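Local atomic coordinates of 70 kDa protein (Xanthomonas sp., PDB entry 4B2N), a protein that is a dihaem c-type cytochrome, rubber oxygenase A (RoxA), which as a dioxygenase processively cleaves the polyisoprene of natural rubber latex. Residues A[69-74]-A[79-84]; A[89-94]-A[339-344]. All coordinates share one frame; numbering follows the deposited sequence.

Contact 1. Residues A[69-74]-A[79-84]; sequences DLHNPP and NRLPPR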
loop_
_atom_site.group_PDB
_atom_site.type_symbol
_atom_site.label_atom_id
_atom_site.label_comp_id
_atom_site.label_asym_id
_atom_site.label_seq_id
_atom_site.Cartn_x
_atom_site.Cartn_y
_atom_site.Cartn_z
ATOM N N ASP A 69 -13.611 -11.641 11.816
ATOM C CA ASP A 69 -14.485 -10.605 12.334
ATOM C C ASP A 69 -13.978 -10.245 13.720
ATOM O O ASP A 69 -14.075 -11.036 14.640
ATOM C CB ASP A 69 -15.946 -11.096 12.313
ATOM C CG ASP A 69 -16.919 -10.053 12.856
ATOM O OD1 ASP A 69 -16.481 -9.001 13.393
ATOM O OD2 ASP A 69 -18.126 -10.308 12.800
ATOM N N LEU A 70 -13.364 -9.060 13.871
ATOM C CA LEU A 70 -12.878 -8.634 15.185
ATOM C C LEU A 70 -13.949 -7.971 16.053
ATOM O O LEU A 70 -13.792 -7.845 17.298
ATOM C CB LEU A 70 -11.716 -7.581 15.038
ATOM C CG LEU A 70 -10.599 -8.220 14.195
ATOM C CD1 LEU A 70 -9.595 -7.147 13.751
ATOM C CD2 LEU A 70 -9.948 -9.422 14.933
ATOM N N HIS A 71 -15.024 -7.502 15.387
ATOM C CA HIS A 71 -16.131 -6.814 16.090
ATOM C C HIS A 71 -16.985 -7.762 16.883
ATOM O O HIS A 71 -17.342 -7.478 18.003
ATOM C CB HIS A 71 -16.934 -5.933 15.113
ATOM C CG HIS A 71 -16.172 -4.708 14.692
ATOM N ND1 HIS A 71 -15.118 -4.772 13.834
ATOM C CD2 HIS A 71 -16.242 -3.402 15.141
ATOM C CE1 HIS A 71 -14.585 -3.533 13.724
ATOM N NE2 HIS A 71 -15.313 -2.701 14.488
ATOM N N ASN A 72 -17.227 -8.931 16.325
ATOM C CA ASN A 72 -17.936 -10.005 17.013
ATOM C C ASN A 72 -17.030 -11.224 16.849
ATOM O O ASN A 72 -17.282 -12.063 15.953
ATOM C CB ASN A 72 -19.343 -10.123 16.392
ATOM C CG ASN A 72 -20.231 -8.994 16.872
ATOM O OD1 ASN A 72 -20.691 -9.028 18.014
ATOM N ND2 ASN A 72 -20.370 -7.946 16.081
ATOM N N PRO A 73 -15.938 -11.280 17.665
ATOM C CA PRO A 73 -14.847 -12.280 17.444
ATOM C C PRO A 73 -15.270 -13.692 17.848
ATOM O O PRO A 73 -16.223 -13.859 18.624
ATOM C CB PRO A 73 -13.683 -11.758 18.291
ATOM C CG PRO A 73 -14.386 -11.065 19.421
ATOM C CD PRO A 73 -15.653 -10.426 18.826
ATOM N N PRO A 74 -14.591 -14.709 17.293
ATOM C CA PRO A 74 -14.868 -16.072 17.694
ATOM C C PRO A 74 -14.579 -16.286 19.216
ATOM O O PRO A 74 -13.691 -15.643 19.778
ATOM C CB PRO A 74 -13.908 -16.898 16.790
ATOM C CG PRO A 74 -13.391 -15.932 15.762
ATOM C CD PRO A 74 -13.436 -14.581 16.403
ATOM N N ASN A 79 -16.242 -9.015 22.857
ATOM C CA ASN A 79 -16.479 -7.851 22.070
ATOM C C ASN A 79 -16.104 -6.663 22.922
ATOM O O ASN A 79 -16.723 -6.461 23.976
ATOM C CB ASN A 79 -17.933 -7.785 21.692
ATOM C CG ASN A 79 -18.297 -6.490 21.013
ATOM O OD1 ASN A 79 -17.438 -5.759 20.536
ATOM N ND2 ASN A 79 -19.565 -6.215 20.942
ATOM N N ARG A 80 -15.133 -5.867 22.472
ATOM C CA ARG A 80 -14.921 -4.544 23.096
ATOM C C ARG A 80 -14.819 -3.376 22.084
ATOM O O ARG A 80 -14.395 -2.258 22.464
ATOM C CB ARG A 80 -13.636 -4.482 23.962
ATOM C CG ARG A 80 -13.661 -5.235 25.292
ATOM C CD ARG A 80 -12.441 -4.893 26.167
ATOM N NE ARG A 80 -12.657 -5.420 27.539
ATOM C CZ ARG A 80 -12.300 -6.646 27.879
ATOM N NH1 ARG A 80 -11.722 -7.466 27.000
ATOM N NH2 ARG A 80 -12.514 -7.089 29.070
ATOM N N LEU A 81 -15.150 -3.607 20.822
ATOM C CA LEU A 81 -15.107 -2.524 19.783
ATOM C C LEU A 81 -16.469 -1.858 19.623
ATOM O O LEU A 81 -17.500 -2.579 19.651
ATOM C CB LEU A 81 -14.695 -3.118 18.421
ATOM C CG LEU A 81 -13.340 -3.792 18.382
ATOM C CD1 LEU A 81 -12.996 -4.207 16.941
ATOM C CD2 LEU A 81 -12.320 -2.820 18.980
ATOM N N PRO A 82 -16.499 -0.528 19.404
ATOM C CA PRO A 82 -17.780 0.089 18.980
ATOM C C PRO A 82 -18.258 -0.638 17.705
ATOM O O PRO A 82 -17.436 -1.097 16.935
ATOM C CB PRO A 82 -17.367 1.505 18.604
ATOM C CG PRO A 82 -16.065 1.766 19.346
ATOM C CD PRO A 82 -15.368 0.444 19.417
ATOM N N PRO A 83 -19.577 -0.779 17.520
ATOM C CA PRO A 83 -20.126 -1.493 16.383
ATOM C C PRO A 83 -19.753 -0.760 15.104
ATOM O O PRO A 83 -19.578 0.480 15.107
ATOM C CB PRO A 83 -21.623 -1.437 16.607
ATOM C CG PRO A 83 -21.878 -0.331 17.595
ATOM C CD PRO A 83 -20.617 -0.255 18.435
ATOM N N ARG A 84 -19.603 -1.522 14.016
ATOM C CA ARG A 84 -19.489 -0.936 12.732
ATOM C C ARG A 84 -20.861 -0.317 12.339
ATOM O O ARG A 84 -21.908 -0.636 12.968
ATOM C CB ARG A 84 -19.123 -2.050 11.713
ATOM C CG ARG A 84 -17.657 -2.500 11.754
ATOM C CD ARG A 84 -17.322 -3.395 10.551
ATOM N NE ARG A 84 -17.839 -2.730 9.327
ATOM C CZ ARG A 84 -17.215 -1.722 8.717
ATOM N NH1 ARG A 84 -16.014 -1.279 9.156
ATOM N NH2 ARG A 84 -17.795 -1.132 7.704
HETATM O O HOH W 1 -14.902 -6.564 19.456
HETATM O O HOH W 2 -15.429 -0.263 15.591
#
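The imidazole of His71 is clamped between two aliphatic carbons, Leu81 CD1 over one face and Arg84 CG over the other. Both are CH-pi contacts centred on the ring: Leu81 CD1 stands 3.6 Å from the His71 ring centroid and 7° off its normal, and Arg84 CG lies equally close on the opposite side. With chi1 near -72°, His71 sends its ring away from its own carbonyl carbon and into the turn of segment 79-84. The ring edge then faces the backbone: Pro82 O lies in plane, 3.2 Å from His71 CD2. A water, also in plane, sits 2.7 Å from His71 NE2 and is hydrogen-bonded to Pro82 O. On the far edge ND1 is hydrogen-bonded to Asp309. A second water links the two segments through Leu70 O and Leu81 N. Each segment is also braced from within, since Asp69 OD1 accepts from Asn72 N (3.0 Å) in an Asx motif and Asn79 OD1 accepts from Leu81 N (3.2 Å) in an Asx turn. Packed on both faces and held by polar partners at both nitrogens, the imidazole has a closely fixed rotation, and the carboxylate at ND1 would tend to favour a proton there.

Contact 2. Residues A[89-94]-A[339-344]; sequences GQFRAS and INNFLI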
loop_
_atom_site.group_PDB
_atom_site.type_symbol
_atom_site.label_atom_id
_atom_site.label_comp_id
_atom_site.label_asym_id
_atom_site.label_seq_id
_atom_site.Cartn_x
_atom_site.Cartn_y
_atom_site.Cartn_z
ATOM N N GLY A 89 -26.860 5.373 5.981
ATOM C CA GLY A 89 -26.523 6.718 6.402
ATOM C C GLY A 89 -25.294 6.731 7.306
ATOM O O GLY A 89 -24.416 7.583 7.168
ATOM N N GLN A 90 -25.247 5.803 8.251
ATOM C CA GLN A 90 -24.089 5.645 9.149
ATOM C C GLN A 90 -22.812 5.410 8.364
ATOM O O GLN A 90 -21.788 6.066 8.594
ATOM C CB GLN A 90 -24.302 4.537 10.142
ATOM C CG GLN A 90 -25.276 4.942 11.260
ATOM C CD GLN A 90 -25.487 3.734 12.191
ATOM O OE1 GLN A 90 -24.783 2.739 12.095
ATOM N NE2 GLN A 90 -26.461 3.845 13.109
ATOM N N PHE A 91 -22.896 4.542 7.363
ATOM C CA PHE A 91 -21.694 4.238 6.584
ATOM C C PHE A 91 -21.222 5.445 5.766
ATOM O O PHE A 91 -19.987 5.840 5.787
ATOM C CB PHE A 91 -22.004 3.057 5.662
ATOM C CG PHE A 91 -20.856 2.674 4.770
ATOM C CD1 PHE A 91 -19.718 2.035 5.286
ATOM C CD2 PHE A 91 -20.907 2.942 3.413
ATOM C CE1 PHE A 91 -18.638 1.684 4.448
ATOM C CE2 PHE A 91 -19.828 2.619 2.596
ATOM C CZ PHE A 91 -18.694 1.984 3.123
ATOM N N ARG A 92 -22.199 6.097 5.116
ATOM C CA ARG A 92 -21.885 7.233 4.237
ATOM C C ARG A 92 -21.289 8.372 5.079
ATOM O O ARG A 92 -20.374 9.046 4.620
ATOM C CB ARG A 92 -23.145 7.707 3.424
ATOM C CG ARG A 92 -23.565 6.672 2.373
ATOM C CD ARG A 92 -24.558 7.244 1.374
ATOM N NE ARG A 92 -25.868 7.334 1.984
ATOM C CZ ARG A 92 -26.978 6.726 1.542
ATOM N NH1 ARG A 92 -26.982 6.020 0.430
ATOM N NH2 ARG A 92 -28.118 6.885 2.243
ATOM N N ALA A 93 -21.795 8.567 6.298
ATOM C CA ALA A 93 -21.259 9.657 7.145
ATOM C C ALA A 93 -19.835 9.276 7.539
ATOM O O ALA A 93 -18.929 10.097 7.551
ATOM C CB ALA A 93 -22.081 9.728 8.419
ATOM N N SER A 94 -19.659 7.980 7.887
ATOM C CA SER A 94 -18.315 7.476 8.231
ATOM C C SER A 94 -17.326 7.668 7.064
ATOM O O SER A 94 -16.217 8.195 7.243
ATOM C CB SER A 94 -18.376 6.022 8.723
ATOM O OG SER A 94 -17.045 5.559 8.976
ATOM N N ILE A 339 -11.659 6.267 8.099
ATOM C CA ILE A 339 -10.791 6.100 6.919
ATOM C C ILE A 339 -11.094 4.760 6.211
ATOM O O ILE A 339 -11.328 4.726 5.024
ATOM C CB ILE A 339 -9.268 6.307 7.239
ATOM C CG1 ILE A 339 -8.961 7.796 7.686
ATOM C CG2 ILE A 339 -8.449 5.734 6.053
ATOM C CD1 ILE A 339 -7.607 7.955 8.358
ATOM N N ASN A 340 -11.119 3.685 6.982
ATOM C CA ASN A 340 -11.373 2.356 6.457
ATOM C C ASN A 340 -12.717 2.274 5.713
ATOM O O ASN A 340 -12.808 1.693 4.642
ATOM C CB ASN A 340 -11.324 1.307 7.565
ATOM C CG ASN A 340 -11.587 -0.057 7.043
ATOM O OD1 ASN A 340 -12.629 -0.665 7.375
ATOM N ND2 ASN A 340 -10.715 -0.524 6.156
ATOM N N ASN A 341 -13.759 2.799 6.334
ATOM C CA ASN A 341 -15.021 2.938 5.638
ATOM C C ASN A 341 -14.982 3.804 4.379
ATOM O O ASN A 341 -15.611 3.461 3.441
ATOM C CB ASN A 341 -16.097 3.428 6.562
ATOM C CG ASN A 341 -16.513 2.366 7.550
ATOM O OD1 ASN A 341 -16.424 1.142 7.255
ATOM N ND2 ASN A 341 -16.892 2.795 8.738
ATOM N N PHE A 342 -14.269 4.934 4.364
ATOM C CA PHE A 342 -14.101 5.620 3.108
ATOM C C PHE A 342 -13.439 4.645 2.085
ATOM O O PHE A 342 -13.901 4.519 0.950
ATOM C CB PHE A 342 -13.231 6.893 3.292
ATOM C CG PHE A 342 -12.943 7.595 1.996
ATOM C CD1 PHE A 342 -14.004 7.966 1.146
ATOM C CD2 PHE A 342 -11.634 7.901 1.651
ATOM C CE1 PHE A 342 -13.707 8.617 -0.058
ATOM C CE2 PHE A 342 -11.327 8.593 0.487
ATOM C CZ PHE A 342 -12.383 8.911 -0.378
ATOM N N LEU A 343 -12.342 3.987 2.468
ATOM C CA LEU A 343 -11.649 3.056 1.498
ATOM C C LEU A 343 -12.597 1.994 0.965
ATOM O O LEU A 343 -12.598 1.671 -0.238
ATOM C CB LEU A 343 -10.441 2.365 2.197
ATOM C CG LEU A 343 -9.457 3.362 2.855
ATOM C CD1 LEU A 343 -8.205 2.639 3.347
ATOM C CD2 LEU A 343 -9.018 4.345 1.763
ATOM N N ILE A 344 -13.435 1.443 1.840
ATOM C CA ILE A 344 -14.399 0.380 1.374
ATOM C C ILE A 344 -15.474 1.042 0.494
ATOM O O ILE A 344 -16.115 0.364 -0.284
ATOM C CB ILE A 344 -15.152 -0.221 2.575
ATOM C CG1 ILE A 344 -14.241 -1.061 3.446
ATOM C CG2 ILE A 344 -16.302 -1.100 2.146
ATOM C CD1 ILE A 344 -15.017 -1.281 4.767
#
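Ser94 and Asn341 make the polar link between the two helices: Asn341 ND2 donates to Ser94 OG over 2.8 Å with an N-H...O angle of 171°. The hydroxyl oxygen lies almost in the amide plane, so the donor N-H points straight at it. Beside this bond the Phe91 ring packs against the same asparagine, its plane turned 65° from the amide. Phe91 CE1 comes to 3.6 Å from Asn341 OD1, and Phe91 CZ reaches 3.4 Å from the backbone Asn341 O. Further along, Phe91 CZ meets Ile344 CG2 at 4.0 Å, an apolar touch about one helical turn on from Asn341. The phenyl ring extends to helix 339-344 because its CG is anti to the backbone N. In the second shell, Asp338 is hydrogen-bonded to Ser94 OG and Arg84 to Asn341 OD1, so both heteroatoms of the buried amide are engaged and its flip state is well defined. The axes of segments 89-94 and 339-344 approach to 8.7 Å and cross at -104°; the segments belong to helices 88-104 and 333-345. Helix 27-32 closes over Phe91 through Leu28 and Met29, while Ile339 and Leu343, on the side of segment 339-344 turned from segment 89-94, touch a haem c.

Arg84 joins the two contacts directly. Its CG packs on His71 in contact 1, while its guanidinium reaches contact 2, where Arg84 NH2 lies 2.7 Å from Asn341 OD1, a probable hydrogen bond, and packs 4.0 Å from Ile344 CD1. The loop of contact 1 runs on into helix 88-104 of contact 2, and the contact centres are about 17 Å apart. Ile339 and Leu343 of contact 2 touch a haem c; the Ile344 side chain is about 4 Å from that of haem-binding Arg294 and about 9 Å from a haem c, that of Arg84 about 12 Å. Contact 1 lies farther out, its centre about 25 Å from the chain centre against 19 Å, with His71 and Leu81 touching Glu337 and Glu333 of helix 333-345.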